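Local coordinates for protein mandelate racemase/muconate lactonizing enzyme (Polaromonas sp., PDB 2OG9) that probably catalyses racemisation or a related proton-abstraction reaction on a hydroxy acid, as a TIM-barrel member of the enolase superfamily, at residues Tyr24-Thr29 / Lys372-Glu377; Asp288-Gly293 / Glu319-Leu324. All coordinates share one frame; numbering follows the deposited sequence.

Contact 1: residues Tyr24-Thr29 / Lys372-Glu377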
loop_
_atom_site.group_PDB
_atom_site.type_symbol
_atom_site.label_atom_id
_atom_site.label_comp_id
_atom_site.label_asym_id
_atom_site.label_seq_id
_atom_site.Cartn_x
_atom_site.Cartn_y
_atom_site.Cartn_z
ATOM N N TYR A 24 -27.450 -19.085 37.489
ATOM C CA TYR A 24 -27.220 -17.685 37.830
ATOM C C TYR A 24 -26.375 -17.525 39.082
ATOM O O TYR A 24 -26.844 -17.728 40.205
ATOM C CB TYR A 24 -28.551 -16.950 37.977
ATOM C CG TYR A 24 -29.196 -16.686 36.639
ATOM C CD1 TYR A 24 -29.101 -15.434 36.033
ATOM C CD2 TYR A 24 -29.854 -17.705 35.951
ATOM C CE1 TYR A 24 -29.644 -15.204 34.771
ATOM C CE2 TYR A 24 -30.399 -17.486 34.687
ATOM C CZ TYR A 24 -30.291 -16.233 34.108
ATOM O OH TYR A 24 -30.843 -16.007 32.868
ATOM N N LEU A 25 -25.115 -17.168 38.857
ATOM C CA LEU A 25 -24.133 -16.967 39.914
ATOM C C LEU A 25 -24.320 -15.622 40.604
ATOM O O LEU A 25 -24.131 -14.567 39.995
ATOM C CB LEU A 25 -22.724 -17.036 39.317
ATOM C CG LEU A 25 -21.542 -16.699 40.224
ATOM C CD1 LEU A 25 -21.436 -17.739 41.329
ATOM C CD2 LEU A 25 -20.259 -16.665 39.393
ATOM N N PRO A 26 -24.707 -15.635 41.888
ATOM C CA PRO A 26 -24.891 -14.363 42.588
ATOM C C PRO A 26 -23.522 -13.822 42.985
ATOM O O PRO A 26 -22.642 -14.585 43.381
ATOM C CB PRO A 26 -25.740 -14.762 43.791
ATOM C CG PRO A 26 -25.209 -16.108 44.119
ATOM C CD PRO A 26 -25.066 -16.773 42.754
ATOM N N LEU A 27 -23.328 -12.516 42.857
ATOM C CA LEU A 27 -22.046 -11.930 43.219
ATOM C C LEU A 27 -22.123 -11.379 44.637
ATOM O O LEU A 27 -23.069 -10.672 44.986
ATOM C CB LEU A 27 -21.672 -10.822 42.230
ATOM C CG LEU A 27 -21.543 -11.262 40.765
ATOM C CD1 LEU A 27 -21.143 -10.078 39.912
ATOM C CD2 LEU A 27 -20.513 -12.372 40.642
ATOM N N ALA A 28 -21.135 -11.723 45.458
ATOM C CA ALA A 28 -21.099 -11.266 46.844
ATOM C C ALA A 28 -21.026 -9.748 46.892
ATOM O O ALA A 28 -21.452 -9.122 47.862
ATOM C CB ALA A 28 -19.897 -11.867 47.562
ATOM N N THR A 29 -20.489 -9.161 45.830
ATOM C CA THR A 29 -20.347 -7.718 45.748
ATOM C C THR A 29 -20.804 -7.161 44.403
ATOM O O THR A 29 -20.173 -7.405 43.376
ATOM C CB THR A 29 -18.878 -7.302 45.979
ATOM O OG1 THR A 29 -18.704 -5.930 45.602
ATOM C CG2 THR A 29 -17.933 -8.185 45.162
ATOM N N LYS A 372 -26.957 -26.498 41.486
ATOM C CA LYS A 372 -28.352 -26.915 41.427
ATOM C C LYS A 372 -29.281 -25.809 41.926
ATOM O O LYS A 372 -30.234 -25.435 41.247
ATOM C CB LYS A 372 -28.551 -28.188 42.264
ATOM C CG LYS A 372 -30.001 -28.636 42.449
ATOM C CD LYS A 372 -30.567 -29.391 41.248
ATOM C CE LYS A 372 -30.879 -28.475 40.076
ATOM N NZ LYS A 372 -31.552 -29.210 38.963
ATOM N N ALA A 373 -28.987 -25.277 43.106
ATOM C CA ALA A 373 -29.803 -24.228 43.700
ATOM C C ALA A 373 -29.860 -22.941 42.874
ATOM O O ALA A 373 -30.813 -22.168 42.984
ATOM C CB ALA A 373 -29.292 -23.913 45.095
ATOM N N TRP A 374 -28.846 -22.706 42.050
ATOM C CA TRP A 374 -28.811 -21.488 41.247
ATOM C C TRP A 374 -29.269 -21.683 39.808
ATOM O O TRP A 374 -29.279 -20.734 39.020
ATOM C CB TRP A 374 -27.403 -20.890 41.250
ATOM C CG TRP A 374 -26.935 -20.399 42.592
ATOM C CD1 TRP A 374 -27.707 -19.894 43.602
ATOM C CD2 TRP A 374 -25.577 -20.284 43.032
ATOM N NE1 TRP A 374 -26.913 -19.468 44.640
ATOM C CE2 TRP A 374 -25.600 -19.696 44.317
ATOM C CE3 TRP A 374 -24.339 -20.617 42.462
ATOM C CZ2 TRP A 374 -24.433 -19.434 45.043
ATOM C CZ3 TRP A 374 -23.176 -20.355 43.187
ATOM C CH2 TRP A 374 -23.235 -19.769 44.462
ATOM N N THR A 375 -29.655 -22.906 39.468
ATOM C CA THR A 375 -30.107 -23.213 38.118
ATOM C C THR A 375 -31.561 -22.791 37.907
ATOM O O THR A 375 -32.461 -23.255 38.608
ATOM C CB THR A 375 -29.962 -24.716 37.838
ATOM O OG1 THR A 375 -28.597 -25.100 38.040
ATOM C CG2 THR A 375 -30.364 -25.041 36.410
ATOM N N ARG A 376 -31.787 -21.910 36.936
ATOM C CA ARG A 376 -33.135 -21.428 36.651
ATOM C C ARG A 376 -33.751 -22.108 35.437
ATOM O O ARG A 376 -34.969 -22.095 35.258
ATOM C CB ARG A 376 -33.119 -19.913 36.449
ATOM C CG ARG A 376 -32.676 -19.154 37.690
ATOM C CD ARG A 376 -32.738 -17.647 37.494
ATOM N NE ARG A 376 -32.112 -16.946 38.610
ATOM C CZ ARG A 376 -31.877 -15.639 38.637
ATOM N NH1 ARG A 376 -32.220 -14.879 37.605
ATOM N NH2 ARG A 376 -31.287 -15.095 39.693
ATOM N N GLU A 377 -32.904 -22.705 34.605
ATOM C CA GLU A 377 -33.361 -23.397 33.408
ATOM C C GLU A 377 -32.438 -24.563 33.104
ATOM O O GLU A 377 -31.240 -24.507 33.391
ATOM C CB GLU A 377 -33.356 -22.460 32.192
ATOM C CG GLU A 377 -34.373 -21.335 32.219
ATOM C CD GLU A 377 -34.494 -20.632 30.870
ATOM O OE1 GLU A 377 -33.591 -19.848 30.503
ATOM O OE2 GLU A 377 -35.499 -20.873 30.171
HETATM O O HOH W 1 -31.527 -18.244 31.517
HETATM O O HOH W 2 -29.233 -17.082 41.495
#
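Y24 and W374 bring their backbones together where the antiparallel sheet of an enolase-type N-terminal domain takes on its last strand: strand 15-26 is flanked on one side by strand 46-56 and on the other by the C-terminal strand 375-382, which follows directly on the short helix 370-374. One backbone hydrogen bond marks the junction, from Y24 N to W374 O at 2.9 Å. It is nearly straight at the hydrogen (167°), although the donor stands above the carbonyl plane; the pairing continues beyond it through S22 to R376 and E377.

The cation-pi contact is an offset stack. The guanidinium of R376 lies flat on the Y24 ring, planes 7° apart and centres 4.0 Å apart, displaced so that CZ sits close to the ring's CG while NH1 hangs over the rim near CD1. An extended chain from CG to NE draws R376 CD across the same ring, 3.3 Å from Y24 CD2. A salt bridge from NH2 to E46 on strand 46-56 anchors the far end.

Apolar contact centres on the indole. P26 CD projects over the six-membered ring of W374 as a CH-pi contact, 3.5 Å from its centroid, and L25 CD1 approaches W374 CZ3 at 3.7 Å. Because W374 CG stands anti to its carbonyl carbon (chi1 -65°), the indole reaches over P26. An alanine in place of W374 would probably deprive P26 of its aromatic face and leave L25 CD1 without this neighbour.

Two waters bridge the segments. One gives a hydrogen to Y24 O and is weakly held by R376 NH2; the other sits in the plane of the tyrosine ring, 2.7 Å from Y24 OH, and donates to E377 OE1 at 2.8 Å.

Contact 2: residues Asp288-Gly293 / Glu319-Leu324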
loop_
_atom_site.group_PDB
_atom_site.type_symbol
_atom_site.label_atom_id
_atom_site.label_comp_id
_atom_site.label_asym_id
_atom_site.label_seq_id
_atom_site.Cartn_x
_atom_site.Cartn_y
_atom_site.Cartn_z
ATOM N N ASP A 288 -11.315 -13.836 24.961
ATOM C CA ASP A 288 -12.097 -14.468 26.019
ATOM C C ASP A 288 -12.712 -15.700 25.354
ATOM O O ASP A 288 -13.636 -15.575 24.549
ATOM C CB ASP A 288 -13.185 -13.486 26.480
ATOM C CG ASP A 288 -14.091 -14.056 27.557
ATOM O OD1 ASP A 288 -14.293 -15.287 27.592
ATOM O OD2 ASP A 288 -14.626 -13.260 28.357
ATOM N N ALA A 289 -12.192 -16.885 25.671
ATOM C CA ALA A 289 -12.679 -18.121 25.060
ATOM C C ALA A 289 -14.207 -18.262 25.025
ATOM O O ALA A 289 -14.794 -18.382 23.952
ATOM C CB ALA A 289 -12.043 -19.337 25.745
ATOM N N PRO A 290 -14.869 -18.258 26.195
ATOM C CA PRO A 290 -16.332 -18.388 26.211
ATOM C C PRO A 290 -17.035 -17.331 25.359
ATOM O O PRO A 290 -18.024 -17.608 24.686
ATOM C CB PRO A 290 -16.677 -18.239 27.692
ATOM C CG PRO A 290 -15.474 -18.802 28.378
ATOM C CD PRO A 290 -14.329 -18.223 27.566
ATOM N N ARG A 291 -16.513 -16.113 25.390
ATOM C CA ARG A 291 -17.111 -15.021 24.641
ATOM C C ARG A 291 -16.946 -15.114 23.118
ATOM O O ARG A 291 -17.801 -14.636 22.376
ATOM C CB ARG A 291 -16.550 -13.687 25.148
ATOM C CG ARG A 291 -17.277 -12.472 24.605
ATOM C CD ARG A 291 -16.895 -11.197 25.350
ATOM N NE ARG A 291 -17.238 -11.256 26.770
ATOM C CZ ARG A 291 -17.342 -10.186 27.553
ATOM N NH1 ARG A 291 -17.129 -8.978 27.051
ATOM N NH2 ARG A 291 -17.664 -10.318 28.833
ATOM N N VAL A 292 -15.864 -15.731 22.650
ATOM C CA VAL A 292 -15.631 -15.836 21.210
ATOM C C VAL A 292 -16.154 -17.128 20.583
ATOM O O VAL A 292 -16.037 -17.326 19.376
ATOM C CB VAL A 292 -14.121 -15.688 20.859
ATOM C CG1 VAL A 292 -13.599 -14.356 21.373
ATOM C CG2 VAL A 292 -13.324 -16.841 21.442
ATOM N N GLY A 293 -16.724 -18.008 21.398
ATOM C CA GLY A 293 -17.260 -19.247 20.858
ATOM C C GLY A 293 -16.568 -20.523 21.292
ATOM O O GLY A 293 -16.762 -21.571 20.676
ATOM N N GLU A 319 -10.194 -20.486 35.164
ATOM C CA GLU A 319 -10.308 -21.944 35.240
ATOM C C GLU A 319 -10.069 -22.583 33.870
ATOM O O GLU A 319 -9.586 -23.718 33.762
ATOM C CB GLU A 319 -11.694 -22.347 35.773
ATOM C CG GLU A 319 -11.957 -22.001 37.248
ATOM C CD GLU A 319 -12.331 -20.542 37.483
ATOM O OE1 GLU A 319 -12.428 -19.778 36.500
ATOM O OE2 GLU A 319 -12.533 -20.161 38.658
ATOM N N LEU A 320 -10.416 -21.844 32.823
ATOM C CA LEU A 320 -10.223 -22.307 31.453
ATOM C C LEU A 320 -8.966 -21.691 30.839
ATOM O O LEU A 320 -8.145 -22.389 30.246
ATOM C CB LEU A 320 -11.442 -21.935 30.602
ATOM C CG LEU A 320 -11.322 -22.073 29.080
ATOM C CD1 LEU A 320 -11.004 -23.506 28.699
ATOM C CD2 LEU A 320 -12.631 -21.630 28.436
ATOM N N HIS A 321 -8.799 -20.383 31.002
ATOM C CA HIS A 321 -7.656 -19.702 30.404
ATOM C C HIS A 321 -6.274 -20.079 30.919
ATOM O O HIS A 321 -5.287 -19.905 30.207
ATOM C CB HIS A 321 -7.857 -18.190 30.480
ATOM C CG HIS A 321 -9.005 -17.708 29.650
ATOM N ND1 HIS A 321 -9.153 -18.050 28.322
ATOM C CD2 HIS A 321 -10.060 -16.920 29.955
ATOM C CE1 HIS A 321 -10.251 -17.491 27.845
ATOM N NE2 HIS A 321 -10.820 -16.800 28.816
ATOM N N VAL A 322 -6.185 -20.596 32.140
ATOM C CA VAL A 322 -4.878 -20.992 32.649
ATOM C C VAL A 322 -4.319 -22.097 31.748
ATOM O O VAL A 322 -3.109 -22.167 31.502
ATOM C CB VAL A 322 -4.952 -21.490 34.123
ATOM C CG1 VAL A 322 -5.860 -22.703 34.247
ATOM C CG2 VAL A 322 -3.558 -21.824 34.610
ATOM N N HIS A 323 -5.199 -22.958 31.242
ATOM C CA HIS A 323 -4.774 -24.037 30.353
ATOM C C HIS A 323 -4.381 -23.491 28.984
ATOM O O HIS A 323 -3.359 -23.885 28.413
ATOM C CB HIS A 323 -5.901 -25.053 30.175
ATOM C CG HIS A 323 -6.166 -25.876 31.395
ATOM N ND1 HIS A 323 -5.338 -26.905 31.792
ATOM C CD2 HIS A 323 -7.148 -25.806 32.323
ATOM C CE1 HIS A 323 -5.799 -27.433 32.911
ATOM N NE2 HIS A 323 -6.897 -26.783 33.256
ATOM N N LEU A 324 -5.206 -22.594 28.452
ATOM C CA LEU A 324 -4.945 -22.010 27.145
ATOM C C LEU A 324 -3.682 -21.146 27.172
ATOM O O LEU A 324 -2.872 -21.195 26.247
ATOM C CB LEU A 324 -6.164 -21.199 26.689
ATOM C CG LEU A 324 -7.431 -22.051 26.512
ATOM C CD1 LEU A 324 -8.645 -21.176 26.227
ATOM C CD2 LEU A 324 -7.217 -23.042 25.375
#
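L320 and A289 touch inside the TIM-barrel domain, where the short helix 289-292, following barrel strand 284-285, packs against helix 318-326. From CB, L320 runs to a CG placed anti to the backbone N (chi1 168°), and of the two methyls beyond it CD2 makes the approach. That methyl lies 3.6 Å from A289 CB and, tip to tip with the proline, 3.9 Å from P290 CD. L324, one helical turn further on, brings its CD1 to 3.9 Å from the same A289 CB, which therefore sits against both leucines. The H321 imidazole turns an edge toward A289 N.

F298 of helix 295-307 also touches A289 and L324, while Y67 from strand 61-69 of the N-terminal domain hydrogen-bonds D288 OD2 and R291 NH2, tying the site to that domain. The short helix is closed at both ends: G293, with positive phi and two bonds back into the last turn, forms a Schellman motif, and D288 is the N-cap. Its OD1 accepts R291 N at 3.2 Å, the donor standing 68° out of the carboxylate plane.

Starting from the N terminus, the chain first lays down 24-29 at the end of strand 15-26, then builds the rest of the N-terminal domain and much of the barrel. Contact 2 opens at 288-293 and closes at 319-324, a short loop of 25 intervening residues that includes helix 295-307 and strand 311-312. Only at 372-377, with 342 residues in between, does contact 1 close, so contact 2 is nested within it and the two do not cross. Contact 1 joins the two ends of the chain in one sheet; contact 2 joins the short helices that follow the neighbouring barrel strands 284-285 and 311-312. Their centres lie about 21 Å apart and their nearest atoms about 9 Å, without touching.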